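Local coordinates for protein agmatinase (Deinococcus radiodurans, PDB 1WOH) that probably hydrolyses agmatine to putrescine and urea, as a manganese-dependent member of the arginase (ureohydrolase) family, at residues R53-A58 with L288-V293; A192-R195 with T200-P203; K256-A261 with M294-E299. All coordinates share one frame; numbering follows the deposited sequence.

Contact 1 of 3, residues R53-A58 with L288-V293; sequences RALREA and LMARLV
A58 and A290 meet methyl to methyl, CB of A58 lying 3.7 Å from CB of A290, where helix 51-59 crosses helix 284-302. The segment axes come within 8.6 Å of each other at a signed crossing angle of -74°, so the meeting is steep and short. The alanines A58 and A290 let the helices come close; the nearest CA atoms are those of L55 and A290, 5.5 Å apart.

The remaining apolar contacts belong to L55. L55 leaves its helix at an angle to the partner, yet the end of the side chain reaches it. CG stands anti to the carbonyl carbon (chi1 -77°), and the CD2 branch does the touching. CD2 lies 4.1 Å from CB of M289 and 4.3 Å from CB of A290, straddling two consecutive residues of the other helix. M289 offers only its CB here; the bent remainder of its chain leads away from helix 51-59.

Side chain also meets backbone in both directions. CD2 of L55 approaches N of A290 at 3.9 Å, while CB of A290 rests 3.8 Å from O of L55. These are van der Waals contacts, and the interface between the segments is buried and uncharged. The charged groups engage elsewhere: R56 makes salt bridges to D82 and D85, and R291 pairs with E295 and with E245 of a neighbouring subunit.

Strand 266-273 of the parallel sheet packs against the crossing, its L272 touching L55, M289 and V293. M289 also packs on V230, in the loop between manganese ligands D229 and D231. L292 meets Y251, M255 and L258 of helix 251-264, so helix 284-302 lies between helix 51-59 and helix 251-264.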
loop_
_atom_site.group_PDB
_atom_site.type_symbol
_atom_site.label_atom_id
_atom_site.label_comp_id
_atom_site.label_asym_id
_atom_site.label_seq_id
_atom_site.Cartn_x
_atom_site.Cartn_y
_atom_site.Cartn_z
ATOM N N ARG A 53 -4.311 -14.851 12.545
ATOM C CA ARG A 53 -4.801 -15.245 11.228
ATOM C C ARG A 53 -3.684 -15.225 10.187
ATOM O O ARG A 53 -3.533 -16.160 9.399
ATOM C CB ARG A 53 -5.948 -14.320 10.802
ATOM C CG ARG A 53 -6.623 -14.705 9.499
ATOM C CD ARG A 53 -7.974 -14.010 9.374
ATOM N NE ARG A 53 -8.921 -14.476 10.387
ATOM C CZ ARG A 53 -10.106 -13.916 10.614
ATOM N NH1 ARG A 53 -10.493 -12.863 9.899
ATOM N NH2 ARG A 53 -10.909 -14.410 11.550
ATOM N N ALA A 54 -2.890 -14.160 10.185
ATOM C CA ALA A 54 -1.788 -14.053 9.240
ATOM C C ALA A 54 -0.764 -15.164 9.455
ATOM O O ALA A 54 -0.193 -15.691 8.495
ATOM C CB ALA A 54 -1.117 -12.699 9.372
ATOM N N LEU A 55 -0.532 -15.522 10.714
ATOM C CA LEU A 55 0.433 -16.572 11.030
ATOM C C LEU A 55 -0.041 -17.929 10.523
ATOM O O LEU A 55 0.769 -18.740 10.080
ATOM C CB LEU A 55 0.696 -16.616 12.539
ATOM C CG LEU A 55 1.623 -15.488 13.021
ATOM C CD1 LEU A 55 1.533 -15.322 14.534
ATOM C CD2 LEU A 55 3.057 -15.802 12.593
ATOM N N ARG A 56 -1.347 -18.182 10.602
ATOM C CA ARG A 56 -1.903 -19.439 10.108
ATOM C C ARG A 56 -1.725 -19.480 8.592
ATOM O O ARG A 56 -1.231 -20.464 8.035
ATOM C CB ARG A 56 -3.390 -19.555 10.463
ATOM C CG ARG A 56 -3.664 -19.723 11.958
ATOM C CD ARG A 56 -5.151 -19.917 12.236
ATOM N NE ARG A 56 -5.384 -20.398 13.596
ATOM C CZ ARG A 56 -5.764 -19.641 14.620
ATOM N NH1 ARG A 56 -5.971 -18.333 14.460
ATOM N NH2 ARG A 56 -5.943 -20.197 15.814
ATOM N N GLU A 57 -2.125 -18.406 7.924
ATOM C CA GLU A 57 -1.982 -18.337 6.476
ATOM C C GLU A 57 -0.520 -18.561 6.093
ATOM O O GLU A 57 -0.217 -19.355 5.198
ATOM C CB GLU A 57 -2.453 -16.971 5.965
ATOM C CG GLU A 57 -3.919 -16.685 6.248
ATOM C CD GLU A 57 -4.323 -15.253 5.921
ATOM O OE1 GLU A 57 -5.512 -14.923 6.093
ATOM O OE2 GLU A 57 -3.458 -14.458 5.498
ATOM N N ALA A 58 0.391 -17.879 6.780
ATOM C CA ALA A 58 1.813 -18.017 6.473
ATOM C C ALA A 58 2.375 -19.404 6.794
ATOM O O ALA A 58 3.341 -19.843 6.167
ATOM C CB ALA A 58 2.615 -16.949 7.216
ATOM N N LEU A 288 8.204 -15.162 7.692
ATOM C CA LEU A 288 9.374 -15.491 8.481
ATOM C C LEU A 288 9.047 -15.906 9.906
ATOM O O LEU A 288 9.672 -16.820 10.441
ATOM C CB LEU A 288 10.353 -14.316 8.514
ATOM C CG LEU A 288 11.433 -14.358 7.428
ATOM C CD1 LEU A 288 10.779 -14.431 6.054
ATOM C CD2 LEU A 288 12.335 -13.139 7.548
ATOM N N MET A 289 8.078 -15.242 10.530
ATOM C CA MET A 289 7.726 -15.596 11.902
ATOM C C MET A 289 6.980 -16.923 12.023
ATOM O O MET A 289 7.071 -17.598 13.049
ATOM C CB MET A 289 6.941 -14.461 12.556
ATOM C CG MET A 289 7.791 -13.226 12.834
ATOM S SD MET A 289 9.219 -13.474 13.959
ATOM C CE MET A 289 8.783 -14.999 14.778
ATOM N N ALA A 290 6.238 -17.304 10.988
ATOM C CA ALA A 290 5.549 -18.590 11.018
ATOM C C ALA A 290 6.636 -19.664 10.917
ATOM O O ALA A 290 6.564 -20.708 11.576
ATOM C CB ALA A 290 4.584 -18.710 9.847
ATOM N N ARG A 291 7.649 -19.404 10.092
ATOM C CA ARG A 291 8.738 -20.361 9.941
ATOM C C ARG A 291 9.514 -20.484 11.248
ATOM O O ARG A 291 9.932 -21.576 11.635
ATOM C CB ARG A 291 9.701 -19.943 8.828
ATOM C CG ARG A 291 10.799 -20.980 8.635
ATOM C CD ARG A 291 11.950 -20.500 7.784
ATOM N NE ARG A 291 13.204 -21.017 8.328
ATOM C CZ ARG A 291 14.339 -21.114 7.649
ATOM N NH1 ARG A 291 14.393 -20.737 6.379
ATOM N NH2 ARG A 291 15.428 -21.570 8.253
ATOM N N LEU A 292 9.716 -19.361 11.929
ATOM C CA LEU A 292 10.442 -19.387 13.191
ATOM C C LEU A 292 9.743 -20.325 14.166
ATOM O O LEU A 292 10.393 -21.096 14.873
ATOM C CB LEU A 292 10.520 -17.984 13.821
ATOM C CG LEU A 292 11.457 -17.929 15.034
ATOM C CD1 LEU A 292 12.873 -17.634 14.543
ATOM C CD2 LEU A 292 11.039 -16.838 16.008
ATOM N N VAL A 293 8.414 -20.256 14.217
ATOM C CA VAL A 293 7.673 -21.117 15.131
ATOM C C VAL A 293 7.882 -22.574 14.740
ATOM O O VAL A 293 8.176 -23.419 15.594
ATOM C CB VAL A 293 6.158 -20.803 15.125
ATOM C CG1 VAL A 293 5.407 -21.838 15.953
ATOM C CG2 VAL A 293 5.910 -19.404 15.708
#

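Contact 2 of 3, residues A192-R195 with T200-P203; sequences AAAR and TIIP
I201 pushes its terminal methyl against the flat end of R195: CD1 sits 3.9 Å above the guanidinium plane, over its centre. R195 leaves helix 188-196 with CG anti to the carbonyl carbon, runs extended from CG to NE, then turns at the CD-NE bond (chi4 -66°), which lays the guanidinium face over the isoleucine instead of continuing outward. The same methyl is 3.9 Å from CG of R195, so the chain arches across it. I201 in turn holds its CG1-CD1 arm extended (chi2 -177°), which brings CD1 to the helix, and the two side chains cross at about a right angle. Farther along the guanidinium, NH1 of R195 lies 3.8 Å from CB of I201, and NH2 of R195 lies 3.9 Å from CG2 of I201. A194 adds a lighter contact, its CB 4.3 Å from CD1 of I201.

One water joins the segments, accepting from NH2 of R195 at 3.1 Å and donating to O of I201 at 2.8 Å. The contact closes the helix onto the last strand of the beta-alpha-beta unit 173-181, 188-196, 200-203, at the sheet's edge within this chain; L69 of a neighbouring subunit also packs on I201.

The chemistry is divided: the arginine covers a buried aliphatic side chain with its guanidinium face and CG methylene, while NH2 bonds to a water; neither segment supplies a carboxylate for it.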
loop_
_atom_site.group_PDB
_atom_site.type_symbol
_atom_site.label_atom_id
_atom_site.label_comp_id
_atom_site.label_asym_id
_atom_site.label_seq_id
_atom_site.Cartn_x
_atom_site.Cartn_y
_atom_site.Cartn_z
ATOM N N ALA A 192 15.567 -2.149 37.318
ATOM C CA ALA A 192 16.104 -2.387 38.653
ATOM C C ALA A 192 15.336 -3.495 39.380
ATOM O O ALA A 192 15.934 -4.306 40.091
ATOM C CB ALA A 192 16.070 -1.097 39.469
ATOM N N ALA A 193 14.016 -3.531 39.212
ATOM C CA ALA A 193 13.215 -4.560 39.859
ATOM C C ALA A 193 13.561 -5.922 39.267
ATOM O O ALA A 193 13.688 -6.911 39.991
ATOM C CB ALA A 193 11.723 -4.273 39.680
ATOM N N ALA A 194 13.711 -5.975 37.947
ATOM C CA ALA A 194 14.049 -7.237 37.299
ATOM C C ALA A 194 15.420 -7.720 37.782
ATOM O O ALA A 194 15.591 -8.899 38.084
ATOM C CB ALA A 194 14.055 -7.072 35.779
ATOM N N ARG A 195 16.392 -6.814 37.856
ATOM C CA ARG A 195 17.728 -7.195 38.309
ATOM C C ARG A 195 17.705 -7.633 39.774
ATOM O O ARG A 195 18.361 -8.606 40.150
ATOM C CB ARG A 195 18.717 -6.035 38.143
ATOM C CG ARG A 195 19.045 -5.682 36.695
ATOM C CD ARG A 195 20.184 -4.680 36.635
ATOM N NE ARG A 195 20.459 -4.215 35.281
ATOM C CZ ARG A 195 20.922 -4.986 34.300
ATOM N NH1 ARG A 195 21.164 -6.274 34.514
ATOM N NH2 ARG A 195 21.154 -4.460 33.104
ATOM N N THR A 200 17.782 -12.143 34.317
ATOM C CA THR A 200 18.954 -11.933 33.475
ATOM C C THR A 200 18.597 -11.047 32.290
ATOM O O THR A 200 17.696 -11.359 31.513
ATOM C CB THR A 200 19.504 -13.277 32.969
ATOM O OG1 THR A 200 19.798 -14.114 34.094
ATOM C CG2 THR A 200 20.780 -13.071 32.156
ATOM N N ILE A 201 19.314 -9.940 32.169
ATOM C CA ILE A 201 19.084 -8.976 31.108
ATOM C C ILE A 201 20.248 -9.011 30.131
ATOM O O ILE A 201 21.381 -8.701 30.495
ATOM C CB ILE A 201 18.938 -7.556 31.708
ATOM C CG1 ILE A 201 17.682 -7.502 32.582
ATOM C CG2 ILE A 201 18.898 -6.512 30.605
ATOM C CD1 ILE A 201 17.392 -6.128 33.169
ATOM N N ILE A 202 19.969 -9.397 28.892
ATOM C CA ILE A 202 21.015 -9.474 27.878
ATOM C C ILE A 202 20.742 -8.505 26.729
ATOM O O ILE A 202 19.958 -8.798 25.828
ATOM C CB ILE A 202 21.138 -10.917 27.319
ATOM C CG1 ILE A 202 21.351 -11.906 28.473
ATOM C CG2 ILE A 202 22.313 -11.002 26.350
ATOM C CD1 ILE A 202 21.377 -13.379 28.049
ATOM N N PRO A 203 21.383 -7.328 26.756
ATOM C CA PRO A 203 21.210 -6.308 25.714
ATOM C C PRO A 203 21.623 -6.859 24.351
ATOM O O PRO A 203 22.449 -7.766 24.273
ATOM C CB PRO A 203 22.137 -5.185 26.171
ATOM C CG PRO A 203 22.219 -5.382 27.661
ATOM C CD PRO A 203 22.330 -6.869 27.786
HETATM O O HOH W 1 22.884 -6.702 31.822
#

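Contact 3 of 3, residues K256-A261 with M294-E299; sequences KILAAA and METLCE
L258 and T296 open the contact between helix 251-264 and helix 284-302, the CD1 branch of the leucine approaching OG1 of the threonine at 3.5 Å. CB of L258 follows more loosely, 4.2 Å from the same oxygen. The T296 hydroxyl is not left facing only a methyl: with OG1 anti to the carbonyl carbon (chi1 -64°), it lies beside its own helix backbone and hydrogen-bonds O of L292, one turn earlier. The buried oxygen therefore has its partner within its own helix, and the leucine methyl makes only a van der Waals contact with it.

A259 comes next, and its CA and that of E299, 5.7 Å apart, are the nearest CA pair across the contact. Its methyl lies against the glutamate side chain, with CB of A259 3.8 Å from CG of E299 and 3.8 Å from CD of E299. The glutamate chain bends at chi2 (-65°), which folds the carboxylate back alongside the alanine and brings OE1 to 3.9 Å from CB of A259. The other oxygen, OE2, makes a salt bridge with R74. With an alanine in place of E299, R74 would probably lose this charge partner and the methyl of A259 would lose the CG and CD that cover it.

Beyond A259 the first segment turns from helix 284-302 toward the sheet: A261, like L258, rests on F226 of strand 223-229. M255, one turn before A259, touches E295, T296 and E299 and so prolongs the same seam. On its other flank helix 284-302 reaches the small antiparallel hairpin, where M294 and C298 meet F66 of strand 66-67. The two helices thus lie side by side in one layer over the parallel sheet.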
loop_
_atom_site.group_PDB
_atom_site.type_symbol
_atom_site.label_atom_id
_atom_site.label_comp_id
_atom_site.label_asym_id
_atom_site.label_seq_id
_atom_site.Cartn_x
_atom_site.Cartn_y
_atom_site.Cartn_z
ATOM N N LYS A 256 19.191 -19.243 16.758
ATOM C CA LYS A 256 20.279 -19.922 17.464
ATOM C C LYS A 256 20.016 -19.889 18.970
ATOM O O LYS A 256 20.296 -20.856 19.683
ATOM C CB LYS A 256 21.625 -19.253 17.177
ATOM C CG LYS A 256 22.186 -19.537 15.798
ATOM C CD LYS A 256 23.606 -19.007 15.684
ATOM C CE LYS A 256 24.229 -19.357 14.344
ATOM N NZ LYS A 256 23.533 -18.681 13.214
ATOM N N ILE A 257 19.487 -18.767 19.448
ATOM C CA ILE A 257 19.174 -18.610 20.867
ATOM C C ILE A 257 18.089 -19.604 21.270
ATOM O O ILE A 257 18.229 -20.325 22.266
ATOM C CB ILE A 257 18.690 -17.168 21.169
ATOM C CG1 ILE A 257 19.852 -16.192 20.994
ATOM C CG2 ILE A 257 18.151 -17.073 22.607
ATOM C CD1 ILE A 257 19.436 -14.748 20.980
ATOM N N LEU A 258 17.009 -19.651 20.495
ATOM C CA LEU A 258 15.924 -20.575 20.796
ATOM C C LEU A 258 16.387 -22.031 20.688
ATOM O O LEU A 258 16.047 -22.862 21.526
ATOM C CB LEU A 258 14.743 -20.339 19.852
ATOM C CG LEU A 258 14.099 -18.947 19.990
ATOM C CD1 LEU A 258 13.154 -18.683 18.819
ATOM C CD2 LEU A 258 13.360 -18.847 21.325
ATOM N N ALA A 259 17.162 -22.331 19.652
ATOM C CA ALA A 259 17.645 -23.693 19.450
ATOM C C ALA A 259 18.492 -24.149 20.634
ATOM O O ALA A 259 18.351 -25.278 21.114
ATOM C CB ALA A 259 18.451 -23.774 18.157
ATOM N N ALA A 260 19.366 -23.267 21.106
ATOM C CA ALA A 260 20.240 -23.585 22.230
ATOM C C ALA A 260 19.425 -23.894 23.477
ATOM O O ALA A 260 19.689 -24.871 24.187
ATOM C CB ALA A 260 21.189 -22.427 22.495
ATOM N N ALA A 261 18.427 -23.060 23.745
ATOM C CA ALA A 261 17.587 -23.260 24.914
ATOM C C ALA A 261 16.760 -24.539 24.791
ATOM O O ALA A 261 16.585 -25.260 25.767
ATOM C CB ALA A 261 16.670 -22.051 25.112
ATOM N N MET A 294 7.753 -22.865 13.447
ATOM C CA MET A 294 7.923 -24.236 12.979
ATOM C C MET A 294 9.350 -24.742 13.170
ATOM O O MET A 294 9.554 -25.901 13.541
ATOM C CB MET A 294 7.524 -24.368 11.498
ATOM C CG MET A 294 6.029 -24.190 11.217
ATOM S SD MET A 294 4.935 -25.081 12.339
ATOM C CE MET A 294 5.311 -26.817 11.879
ATOM N N GLU A 295 10.336 -23.888 12.916
ATOM C CA GLU A 295 11.719 -24.305 13.092
ATOM C C GLU A 295 12.005 -24.506 14.574
ATOM O O GLU A 295 12.731 -25.426 14.959
ATOM C CB GLU A 295 12.693 -23.281 12.506
ATOM C CG GLU A 295 14.155 -23.729 12.614
ATOM C CD GLU A 295 15.103 -22.884 11.784
ATOM O OE1 GLU A 295 16.325 -23.136 11.831
ATOM O OE2 GLU A 295 14.631 -21.967 11.086
ATOM N N THR A 296 11.432 -23.656 15.421
ATOM C CA THR A 296 11.657 -23.810 16.852
ATOM C C THR A 296 11.107 -25.156 17.314
ATOM O O THR A 296 11.750 -25.862 18.092
ATOM C CB THR A 296 11.000 -22.668 17.653
ATOM O OG1 THR A 296 11.629 -21.427 17.303
ATOM C CG2 THR A 296 11.171 -22.900 19.151
ATOM N N LEU A 297 9.925 -25.520 16.831
ATOM C CA LEU A 297 9.337 -26.801 17.202
ATOM C C LEU A 297 10.212 -27.963 16.719
ATOM O O LEU A 297 10.292 -29.002 17.380
ATOM C CB LEU A 297 7.926 -26.923 16.630
ATOM C CG LEU A 297 6.892 -25.976 17.252
ATOM C CD1 LEU A 297 5.595 -26.030 16.462
ATOM C CD2 LEU A 297 6.650 -26.358 18.705
ATOM N N CYS A 298 10.863 -27.795 15.572
ATOM C CA CYS A 298 11.744 -28.849 15.062
ATOM C C CYS A 298 12.832 -29.071 16.095
ATOM O O CYS A 298 13.151 -30.207 16.445
ATOM C CB CYS A 298 12.413 -28.437 13.751
ATOM S SG CYS A 298 11.394 -28.542 12.294
ATOM N N GLU A 299 13.404 -27.967 16.567
ATOM C CA GLU A 299 14.461 -28.018 17.562
ATOM C C GLU A 299 13.934 -28.619 18.856
ATOM O O GLU A 299 14.580 -29.474 19.456
ATOM C CB GLU A 299 15.010 -26.613 17.829
ATOM C CG GLU A 299 15.704 -25.943 16.640
ATOM C CD GLU A 299 16.967 -26.667 16.200
ATOM O OE1 GLU A 299 17.549 -27.403 17.023
ATOM O OE2 GLU A 299 17.389 -26.487 15.035
#

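Contacts 1 and 3 are neighbours, their centres 15 Å apart, and share helix 284-302; they touch where L292 meets L258. Their segments alternate along the chain; by serving both, helix 284-302 joins helix 51-59 to helix 251-264. Contact 2 lies 30 Å from contact 1 and 23 Å from contact 3 between centres, across the chain's centre from contact 1. Its segments precede both of contact 3 and fall between those of contact 1. It packs helix 188-196 on strand 200-203, at the sheet's edge within this chain, whereas the other two bind helices covering the middle of the parallel sheet of this arginase-family fold, whose manganese ligands lie at or just after the C-terminal ends of its strands.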